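Local atomic coordinates of minor fimbrium tip subunit Mfa3 (Porphyromonas gingivalis ATCC 33277, PDB entry 5NF4), a protein that forms part of the tip of the minor fimbriae, cell-surface pili that mediate biofilm formation and adhesion to host cells and to other oral bacteria. Residues L215-V220 and E271-N276; N276-T281 and V290-H295; S229-F234 and P254-E259. All blocks are in the same frame, centred on the assembly; numbering follows the deposited sequence.

Contact 1. Residues L215-V220 and E271-N276; sequences LCNANV and ENKPIN
Asn-217 reaches from the end of strand 210-216 into the loop 271-276 and is gripped there by two backbone carbonyls. Its backbone has left-handed helical torsions, and CG stands beside the backbone N, anti to the carbonyl carbon (chi1 -69°), which aims the side chain at the loop. CB starts the contact 3.2 Å from Ile-275 O. CG and OD1 then lie across the Lys-273 chain at about a right angle, OD1 3.4 Å from Lys-273 CG. At the tip both N-H groups of ND2 are used: one meets Glu-271 O at 2.9 Å in an almost straight bond (N-H...O 173°), the other Ile-275 O, also at 2.9 Å. Both acceptors lie close to the amide plane, which should fix the rotation of the amide about CB-CG.

Residues 272-275 form a type VIa turn, with a cis peptide bond before Pro-274 and closed by Ile-275 N to Asn-272 O. Lys-273 NZ forms a salt bridge with Glu-271 OE1, met from above the carboxylate plane. Water 1 lies 2.7 Å from Asn-217 O and 2.9 Å from Pro-274 O, joining the backbones, while Asn-276 CA makes a C-H...O contact with Cys-216 O. Such an asparagine, bonding backbone carbonyls of an irregular connection, here fastens the loop entering strand 277-282 at the strand ends of a fimbrillin beta-sandwich domain.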
loop_
_atom_site.group_PDB
_atom_site.type_symbol
_atom_site.label_atom_id
_atom_site.label_comp_id
_atom_site.label_asym_id
_atom_site.label_seq_id
_atom_site.Cartn_x
_atom_site.Cartn_y
_atom_site.Cartn_z
ATOM N N LEU A 215 -14.077 8.142 4.637
ATOM C CA LEU A 215 -13.006 8.387 3.672
ATOM C C LEU A 215 -13.589 8.620 2.287
ATOM O O LEU A 215 -14.349 7.796 1.780
ATOM C CB LEU A 215 -12.047 7.201 3.647
ATOM C CG LEU A 215 -11.031 7.160 2.499
ATOM C CD1 LEU A 215 -10.047 8.326 2.511
ATOM C CD2 LEU A 215 -10.330 5.843 2.559
ATOM N N CYS A 216 -13.233 9.759 1.689
ATOM C CA CYS A 216 -13.781 10.184 0.418
ATOM C C CYS A 216 -12.692 10.309 -0.664
ATOM O O CYS A 216 -11.533 10.650 -0.358
ATOM C CB CYS A 216 -14.492 11.518 0.579
ATOM S SG CYS A 216 -15.877 11.397 1.770
ATOM N N ASN A 217 -13.109 10.074 -1.914
ATOM C CA ASN A 217 -12.272 10.157 -3.129
ATOM C C ASN A 217 -11.162 9.114 -3.173
ATOM O O ASN A 217 -10.173 9.301 -3.865
ATOM C CB ASN A 217 -11.627 11.537 -3.307
ATOM C CG ASN A 217 -12.622 12.635 -3.649
ATOM O OD1 ASN A 217 -13.799 12.398 -3.958
ATOM N ND2 ASN A 217 -12.145 13.865 -3.556
ATOM N N ALA A 218 -11.336 8.008 -2.472
ATOM C CA ALA A 218 -10.324 6.955 -2.557
ATOM C C ALA A 218 -10.217 6.437 -3.997
ATOM O O ALA A 218 -11.183 6.338 -4.738
ATOM C CB ALA A 218 -10.659 5.812 -1.603
ATOM N N ASN A 219 -9.003 6.072 -4.372
ATOM C CA ASN A 219 -8.765 5.458 -5.671
ATOM C C ASN A 219 -9.464 4.108 -5.765
ATOM O O ASN A 219 -9.415 3.320 -4.835
ATOM C CB ASN A 219 -7.257 5.309 -5.845
ATOM C CG ASN A 219 -6.834 4.951 -7.271
ATOM O OD1 ASN A 219 -7.639 4.652 -8.154
ATOM N ND2 ASN A 219 -5.532 4.938 -7.472
ATOM N N VAL A 220 -10.098 3.835 -6.904
ATOM C CA VAL A 220 -10.716 2.547 -7.138
ATOM C C VAL A 220 -9.657 1.452 -7.292
ATOM O O VAL A 220 -9.882 0.308 -6.939
ATOM C CB VAL A 220 -11.555 2.596 -8.429
ATOM C CG1 VAL A 220 -11.775 1.241 -9.068
ATOM C CG2 VAL A 220 -12.866 3.216 -8.111
ATOM N N GLU A 271 -15.485 18.163 -6.575
ATOM C CA GLU A 271 -15.379 17.233 -5.454
ATOM C C GLU A 271 -13.953 17.106 -4.913
ATOM O O GLU A 271 -13.681 16.259 -4.051
ATOM C CB GLU A 271 -15.849 15.844 -5.884
ATOM C CG GLU A 271 -17.357 15.735 -6.255
ATOM C CD GLU A 271 -17.677 14.337 -6.776
ATOM O OE1 GLU A 271 -17.336 14.039 -7.942
ATOM O OE2 GLU A 271 -18.220 13.521 -6.009
ATOM N N ASN A 272 -13.072 17.951 -5.443
ATOM C CA ASN A 272 -11.646 17.970 -5.129
ATOM C C ASN A 272 -10.922 16.679 -5.510
ATOM O O ASN A 272 -9.868 16.372 -4.940
ATOM C CB ASN A 272 -11.420 18.278 -3.637
ATOM C CG ASN A 272 -11.465 19.775 -3.334
ATOM O OD1 ASN A 272 -10.758 20.570 -3.962
ATOM N ND2 ASN A 272 -12.326 20.170 -2.402
ATOM N N LYS A 273 -11.466 15.920 -6.459
ATOM C CA LYS A 273 -10.762 14.724 -6.896
ATOM C C LYS A 273 -9.490 15.181 -7.597
ATOM O O LYS A 273 -9.513 16.181 -8.318
ATOM C CB LYS A 273 -11.613 13.870 -7.840
ATOM C CG LYS A 273 -12.741 13.082 -7.160
ATOM C CD LYS A 273 -13.783 12.656 -8.179
ATOM C CE LYS A 273 -14.841 11.735 -7.613
ATOM N NZ LYS A 273 -15.853 11.431 -8.689
ATOM N N PRO A 274 -8.394 14.440 -7.429
ATOM C CA PRO A 274 -8.254 13.139 -6.776
ATOM C C PRO A 274 -7.785 13.195 -5.322
ATOM O O PRO A 274 -7.340 12.182 -4.790
ATOM C CB PRO A 274 -7.181 12.437 -7.641
ATOM C CG PRO A 274 -6.254 13.613 -8.030
ATOM C CD PRO A 274 -7.179 14.815 -8.195
ATOM N N ILE A 275 -7.870 14.356 -4.687
ATOM C CA ILE A 275 -7.413 14.463 -3.313
ATOM C C ILE A 275 -8.268 13.577 -2.400
ATOM O O ILE A 275 -9.490 13.670 -2.391
ATOM C CB ILE A 275 -7.437 15.937 -2.801
ATOM C CG1 ILE A 275 -6.443 16.768 -3.612
ATOM C CG2 ILE A 275 -7.124 16.014 -1.284
ATOM C CD1 ILE A 275 -6.492 18.285 -3.357
ATOM N N ASN A 276 -7.604 12.722 -1.628
ATOM C CA ASN A 276 -8.266 11.939 -0.593
ATOM C C ASN A 276 -8.533 12.790 0.636
ATOM O O ASN A 276 -7.683 13.568 1.049
ATOM C CB ASN A 276 -7.403 10.744 -0.177
ATOM C CG ASN A 276 -7.254 9.703 -1.259
ATOM O OD1 ASN A 276 -7.194 9.986 -2.481
ATOM N ND2 ASN A 276 -7.206 8.486 -0.822
HETATM O O HOH W 1 -7.844 9.358 -5.315
#

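Contact 2. Residues N276-T281 and V290-H295; sequences NFFRLT and VPIITH
The ring of Phe-278 and the side chain of Val-290 lie side by side and point the same way, as a cross-strand pair. Val-290 CB sits over one ring face, 3.7 Å from the centroid and 15° off the normal, a CH-pi contact, with CG1 reaching 3.5 Å from Phe-278 CZ. The ring is brought over its neighbour by a chi1 of 62°, which sets CG between the backbone N and the carbonyl carbon. Ile-292 approaches differently: it crosses Phe-278 at about a right angle, and its CG1 lies at the ring edge, 4.0 Å from CD2. Leu-280 CD2 is also at the edge.

Phe-277 belongs to the other sheet face. Its CB passes 3.3 Å from Val-290 O, but the ring leads away from the partner strand and presents its edge to the guanidinium face of Arg-279, which is salt-bridged to Asp-289.

In the antiparallel hairpin, Phe-278 and Val-290 are the hydrogen-bonded pair: Phe-278 N donates to Val-290 O at 3.0 Å. Val-290 N donates to Phe-278 O at 2.8 Å. Phe-277 and Pro-291 are the non-hydrogen-bonded pair. Beyond them Ile-292 N donates to Asn-276 O at 2.9 Å. Strand 210-216 pairs with the other edge of 277-282 through the backbone bond of Phe-277 with Cys-216, while strand 324-332 meets Phe-278 through Ile-330 and an edge-to-face Tyr-328, and Trp-264 packs edge-to-face with Phe-277.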
loop_
_atom_site.group_PDB
_atom_site.type_symbol
_atom_site.label_atom_id
_atom_site.label_comp_id
_atom_site.label_asym_id
_atom_site.label_seq_id
_atom_site.Cartn_x
_atom_site.Cartn_y
_atom_site.Cartn_z
ATOM N N ASN A 276 -7.604 12.722 -1.628
ATOM C CA ASN A 276 -8.266 11.939 -0.593
ATOM C C ASN A 276 -8.533 12.790 0.636
ATOM O O ASN A 276 -7.683 13.568 1.049
ATOM C CB ASN A 276 -7.403 10.744 -0.177
ATOM C CG ASN A 276 -7.254 9.703 -1.259
ATOM O OD1 ASN A 276 -7.194 9.986 -2.481
ATOM N ND2 ASN A 276 -7.206 8.486 -0.822
ATOM N N PHE A 277 -9.717 12.670 1.228
ATOM C CA PHE A 277 -9.961 13.362 2.478
ATOM C C PHE A 277 -10.900 12.546 3.324
ATOM O O PHE A 277 -11.599 11.671 2.801
ATOM C CB PHE A 277 -10.557 14.766 2.235
ATOM C CG PHE A 277 -11.941 14.765 1.616
ATOM C CD1 PHE A 277 -12.103 14.642 0.237
ATOM C CD2 PHE A 277 -13.086 14.959 2.402
ATOM C CE1 PHE A 277 -13.380 14.676 -0.349
ATOM C CE2 PHE A 277 -14.327 14.992 1.827
ATOM C CZ PHE A 277 -14.488 14.870 0.455
ATOM N N PHE A 278 -10.913 12.817 4.627
ATOM C CA PHE A 278 -11.923 12.200 5.460
ATOM C C PHE A 278 -12.839 13.285 5.990
ATOM O O PHE A 278 -12.443 14.435 6.197
ATOM C CB PHE A 278 -11.338 11.315 6.584
ATOM C CG PHE A 278 -10.467 12.012 7.597
ATOM C CD1 PHE A 278 -10.998 12.475 8.784
ATOM C CD2 PHE A 278 -9.093 12.103 7.412
ATOM C CE1 PHE A 278 -10.183 13.070 9.758
ATOM C CE2 PHE A 278 -8.281 12.703 8.383
ATOM C CZ PHE A 278 -8.822 13.177 9.548
ATOM N N ARG A 279 -14.096 12.897 6.077
ATOM C CA ARG A 279 -15.176 13.770 6.517
ATOM C C ARG A 279 -15.680 13.365 7.889
ATOM O O ARG A 279 -16.131 12.236 8.082
ATOM C CB ARG A 279 -16.288 13.713 5.488
ATOM C CG ARG A 279 -17.567 14.357 5.939
ATOM C CD ARG A 279 -18.542 14.431 4.787
ATOM N NE ARG A 279 -18.118 15.408 3.790
ATOM C CZ ARG A 279 -18.250 15.265 2.473
ATOM N NH1 ARG A 279 -18.776 14.158 1.956
ATOM N NH2 ARG A 279 -17.840 16.242 1.667
ATOM N N LEU A 280 -15.612 14.293 8.845
ATOM C CA LEU A 280 -16.125 14.058 10.183
ATOM C C LEU A 280 -17.436 14.739 10.296
ATOM O O LEU A 280 -17.514 15.940 10.075
ATOM C CB LEU A 280 -15.198 14.622 11.251
ATOM C CG LEU A 280 -13.736 14.214 11.233
ATOM C CD1 LEU A 280 -13.029 15.126 12.197
ATOM C CD2 LEU A 280 -13.601 12.778 11.654
ATOM N N THR A 281 -18.451 13.973 10.675
ATOM C CA THR A 281 -19.765 14.510 10.942
ATOM C C THR A 281 -20.096 14.375 12.407
ATOM O O THR A 281 -19.993 13.276 12.976
ATOM C CB THR A 281 -20.832 13.798 10.116
ATOM O OG1 THR A 281 -20.511 13.966 8.741
ATOM C CG2 THR A 281 -22.213 14.394 10.373
ATOM N N VAL A 290 -11.183 16.924 6.078
ATOM C CA VAL A 290 -9.779 16.941 6.425
ATOM C C VAL A 290 -9.020 16.310 5.271
ATOM O O VAL A 290 -9.017 15.101 5.119
ATOM C CB VAL A 290 -9.502 16.182 7.701
ATOM C CG1 VAL A 290 -8.001 16.254 8.095
ATOM C CG2 VAL A 290 -10.399 16.726 8.838
ATOM N N PRO A 291 -8.409 17.134 4.430
ATOM C CA PRO A 291 -7.603 16.581 3.326
ATOM C C PRO A 291 -6.431 15.788 3.877
ATOM O O PRO A 291 -5.841 16.178 4.884
ATOM C CB PRO A 291 -7.140 17.833 2.561
ATOM C CG PRO A 291 -8.079 18.909 2.972
ATOM C CD PRO A 291 -8.403 18.604 4.422
ATOM N N ILE A 292 -6.102 14.695 3.203
ATOM C CA ILE A 292 -4.991 13.828 3.576
ATOM C C ILE A 292 -3.771 14.231 2.748
ATOM O O ILE A 292 -3.896 14.452 1.545
ATOM C CB ILE A 292 -5.389 12.364 3.352
ATOM C CG1 ILE A 292 -6.540 11.994 4.293
ATOM C CG2 ILE A 292 -4.203 11.435 3.570
ATOM C CD1 ILE A 292 -7.254 10.726 3.881
ATOM N N ILE A 293 -2.629 14.412 3.406
ATOM C CA ILE A 293 -1.394 14.821 2.736
ATOM C C ILE A 293 -0.252 13.914 3.134
ATOM O O ILE A 293 -0.352 13.190 4.124
ATOM C CB ILE A 293 -1.010 16.260 3.072
ATOM C CG1 ILE A 293 -0.502 16.383 4.529
ATOM C CG2 ILE A 293 -2.202 17.159 2.891
ATOM C CD1 ILE A 293 -0.196 17.807 4.966
ATOM N N THR A 294 0.823 13.975 2.352
ATOM C CA THR A 294 2.096 13.386 2.723
ATOM C C THR A 294 3.063 14.512 3.005
ATOM O O THR A 294 3.480 15.235 2.096
ATOM C CB THR A 294 2.656 12.470 1.603
ATOM O OG1 THR A 294 1.754 11.373 1.396
ATOM C CG2 THR A 294 4.004 11.958 1.983
ATOM N N HIS A 295 3.430 14.657 4.274
ATOM C CA HIS A 295 4.356 15.699 4.688
ATOM C C HIS A 295 5.221 15.249 5.835
ATOM O O HIS A 295 4.706 14.871 6.883
ATOM C CB HIS A 295 3.572 16.952 5.097
ATOM C CG HIS A 295 4.449 18.118 5.400
ATOM N ND1 HIS A 295 5.049 18.872 4.415
ATOM C CD2 HIS A 295 4.846 18.649 6.579
ATOM C CE1 HIS A 295 5.781 19.817 4.979
ATOM N NE2 HIS A 295 5.670 19.706 6.289
HETATM O O HOH W 2 -4.932 13.114 -0.742
#

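Contact 3. Residues S229-F234 and P254-E259; sequences SEPIQF and PEAIVE
Glu-230 and Glu-259 each place CG beside the backbone N, anti to the carbonyl carbon (chi1 -65° for Glu-230), and each chain then runs out extended; the two cross at about a right angle and end with their carboxylates stacked. They join two irregular connections of a fimbrillin beta-sandwich domain, the loop before strand 238-242 and the loop after strand 248-254.

The carboxylate planes are 28° apart, and Glu-230 OE2 lies 3.9 Å from Glu-259 OE1. This closeness of like charges is probably eased by Lys-262, which makes a salt bridge with Glu-230 OE1 and a long, weak ion pair with Glu-259 OE1. Glu-259 N donates to the anti lone pair of Glu-230 OE2, the one turned away from OE1, at 2.9 Å in a nearly straight bond (168° at the hydrogen). The carboxylate of Glu-230 thus takes the backbone N-H of Glu-259 at OE2 and the lysine at OE1.

Nearer the backbone, carbons of Glu-230 and Pro-231 pack against Ile-257 O. Glu-230 CA makes a C-H...O contact with it at 3.4 Å, and Pro-231 CD comes to 3.2 Å from the same oxygen. Carbon groups therefore crowd a carbonyl that is buried by the contact and has no hydrogen-bond partner in the model. Further along, Pro-231 CG rests against Ala-256 CB at 4.0 Å, a small apolar patch at the inner end of the interface, where the proline ring also touches Asn-219.

Two waters complete the join. Water 3 links the backbones, donating to Ser-229 O and accepting from Ile-257 N. Water 4 accepts from Glu-230 N at 2.9 Å and donates to Glu-259 OE2 at 2.8 Å.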
loop_
_atom_site.group_PDB
_atom_site.type_symbol
_atom_site.label_atom_id
_atom_site.label_comp_id
_atom_site.label_asym_id
_atom_site.label_seq_id
_atom_site.Cartn_x
_atom_site.Cartn_y
_atom_site.Cartn_z
ATOM N N SER A 229 0.766 8.272 -12.508
ATOM C CA SER A 229 -0.351 9.106 -12.986
ATOM C C SER A 229 -1.416 9.161 -11.925
ATOM O O SER A 229 -1.556 8.223 -11.153
ATOM C CB SER A 229 -0.986 8.511 -14.259
ATOM O OG SER A 229 -0.162 8.693 -15.405
ATOM N N GLU A 230 -2.220 10.221 -11.977
ATOM C CA GLU A 230 -3.389 10.323 -11.115
ATOM C C GLU A 230 -4.402 9.213 -11.378
ATOM O O GLU A 230 -4.458 8.654 -12.482
ATOM C CB GLU A 230 -4.066 11.673 -11.316
ATOM C CG GLU A 230 -3.244 12.880 -10.906
ATOM C CD GLU A 230 -4.046 14.153 -10.910
ATOM O OE1 GLU A 230 -5.145 14.158 -11.515
ATOM O OE2 GLU A 230 -3.608 15.137 -10.283
ATOM N N PRO A 231 -5.250 8.925 -10.374
ATOM C CA PRO A 231 -6.296 7.934 -10.558
ATOM C C PRO A 231 -7.208 8.328 -11.721
ATOM O O PRO A 231 -7.394 9.518 -12.015
ATOM C CB PRO A 231 -7.052 7.958 -9.217
ATOM C CG PRO A 231 -6.044 8.507 -8.228
ATOM C CD PRO A 231 -5.211 9.463 -9.008
ATOM N N ILE A 232 -7.803 7.326 -12.351
ATOM C CA ILE A 232 -8.816 7.543 -13.373
ATOM C C ILE A 232 -10.229 7.371 -12.821
ATOM O O ILE A 232 -11.163 8.017 -13.298
ATOM C CB ILE A 232 -8.617 6.602 -14.584
ATOM C CG1 ILE A 232 -8.605 5.128 -14.133
ATOM C CG2 ILE A 232 -7.282 6.973 -15.298
ATOM C CD1 ILE A 232 -8.768 4.093 -15.269
ATOM N N GLN A 233 -10.371 6.523 -11.811
ATOM C CA GLN A 233 -11.668 6.213 -11.208
ATOM C C GLN A 233 -11.646 6.182 -9.685
ATOM O O GLN A 233 -10.640 5.866 -9.081
ATOM C CB GLN A 233 -12.200 4.888 -11.757
ATOM C CG GLN A 233 -12.487 4.984 -13.280
ATOM C CD GLN A 233 -12.906 3.663 -13.925
ATOM O OE1 GLN A 233 -12.420 2.577 -13.573
ATOM N NE2 GLN A 233 -13.850 3.756 -14.865
ATOM N N PHE A 234 -12.785 6.539 -9.073
ATOM C CA PHE A 234 -12.848 6.776 -7.607
ATOM C C PHE A 234 -13.950 6.000 -6.952
ATOM O O PHE A 234 -15.036 5.849 -7.531
ATOM C CB PHE A 234 -13.042 8.282 -7.333
ATOM C CG PHE A 234 -11.995 9.117 -7.999
ATOM C CD1 PHE A 234 -10.805 9.359 -7.372
ATOM C CD2 PHE A 234 -12.185 9.588 -9.291
ATOM C CE1 PHE A 234 -9.829 10.080 -7.989
ATOM C CE2 PHE A 234 -11.208 10.315 -9.925
ATOM C CZ PHE A 234 -10.014 10.553 -9.273
ATOM N N PRO A 254 -6.026 2.572 -1.767
ATOM C CA PRO A 254 -4.858 2.419 -2.635
ATOM C C PRO A 254 -4.040 3.696 -2.760
ATOM O O PRO A 254 -4.534 4.802 -2.557
ATOM C CB PRO A 254 -5.461 2.039 -3.971
ATOM C CG PRO A 254 -6.850 1.574 -3.674
ATOM C CD PRO A 254 -7.282 2.431 -2.525
ATOM N N GLU A 255 -2.769 3.527 -3.087
ATOM C CA GLU A 255 -1.937 4.641 -3.502
ATOM C C GLU A 255 -2.680 5.529 -4.478
ATOM O O GLU A 255 -3.378 5.036 -5.364
ATOM C CB GLU A 255 -0.647 4.093 -4.136
ATOM C CG GLU A 255 0.312 5.126 -4.613
ATOM C CD GLU A 255 1.589 4.465 -5.016
ATOM O OE1 GLU A 255 2.448 4.256 -4.126
ATOM O OE2 GLU A 255 1.687 4.107 -6.207
ATOM N N ALA A 256 -2.532 6.836 -4.314
ATOM C CA ALA A 256 -3.171 7.799 -5.179
ATOM C C ALA A 256 -2.242 8.959 -5.429
ATOM O O ALA A 256 -1.898 9.699 -4.502
ATOM C CB ALA A 256 -4.504 8.296 -4.563
ATOM N N ILE A 257 -1.799 9.095 -6.675
ATOM C CA ILE A 257 -0.967 10.226 -7.067
ATOM C C ILE A 257 -1.813 11.460 -7.299
ATOM O O ILE A 257 -2.820 11.402 -7.990
ATOM C CB ILE A 257 -0.193 9.944 -8.356
ATOM C CG1 ILE A 257 0.580 8.635 -8.246
ATOM C CG2 ILE A 257 0.722 11.120 -8.692
ATOM C CD1 ILE A 257 1.492 8.534 -7.050
ATOM N N VAL A 258 -1.385 12.588 -6.736
ATOM C CA VAL A 258 -1.994 13.885 -7.033
ATOM C C VAL A 258 -0.944 14.837 -7.582
ATOM O O VAL A 258 0.109 15.032 -6.964
ATOM C CB VAL A 258 -2.627 14.508 -5.778
ATOM C CG1 VAL A 258 -3.419 15.779 -6.143
ATOM C CG2 VAL A 258 -3.544 13.482 -5.068
ATOM N N GLU A 259 -1.206 15.407 -8.753
ATOM C CA GLU A 259 -0.256 16.335 -9.378
ATOM C C GLU A 259 0.018 17.495 -8.435
ATOM O O GLU A 259 -0.894 18.002 -7.745
ATOM C CB GLU A 259 -0.799 16.828 -10.740
ATOM C CG GLU A 259 -0.741 15.729 -11.774
ATOM C CD GLU A 259 -1.581 16.001 -13.010
ATOM O OE1 GLU A 259 -2.042 17.144 -13.195
ATOM O OE2 GLU A 259 -1.782 15.055 -13.793
HETATM O O HOH W 3 -2.699 7.242 -8.843
HETATM O O HOH W 4 -1.587 12.240 -13.951
#

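How the contacts relate
Contacts 1 and 2 are largely buried and serve the same sheet: they share Asn-276, and a probable backbone hydrogen bond from Cys-216 N to Phe-277 O joins their neighbouring strands. Contact 3 is only partly buried and pairs two loops. The chemistry follows the setting. Contact 2 combines regular strand pairing with apolar side chains, contact 1 relies on one amide and backbone carbonyls where a strand gives way to loop, and contact 3 brings carboxylates together. A water bridges backbones in each, but in contact 3 a second one reaches a carboxylate. Contacts 1 and 3 are tied by probable hydrogen bonds from Asn-219 ND2 to Glu-255 O and Val-220 N to Gln-233 O.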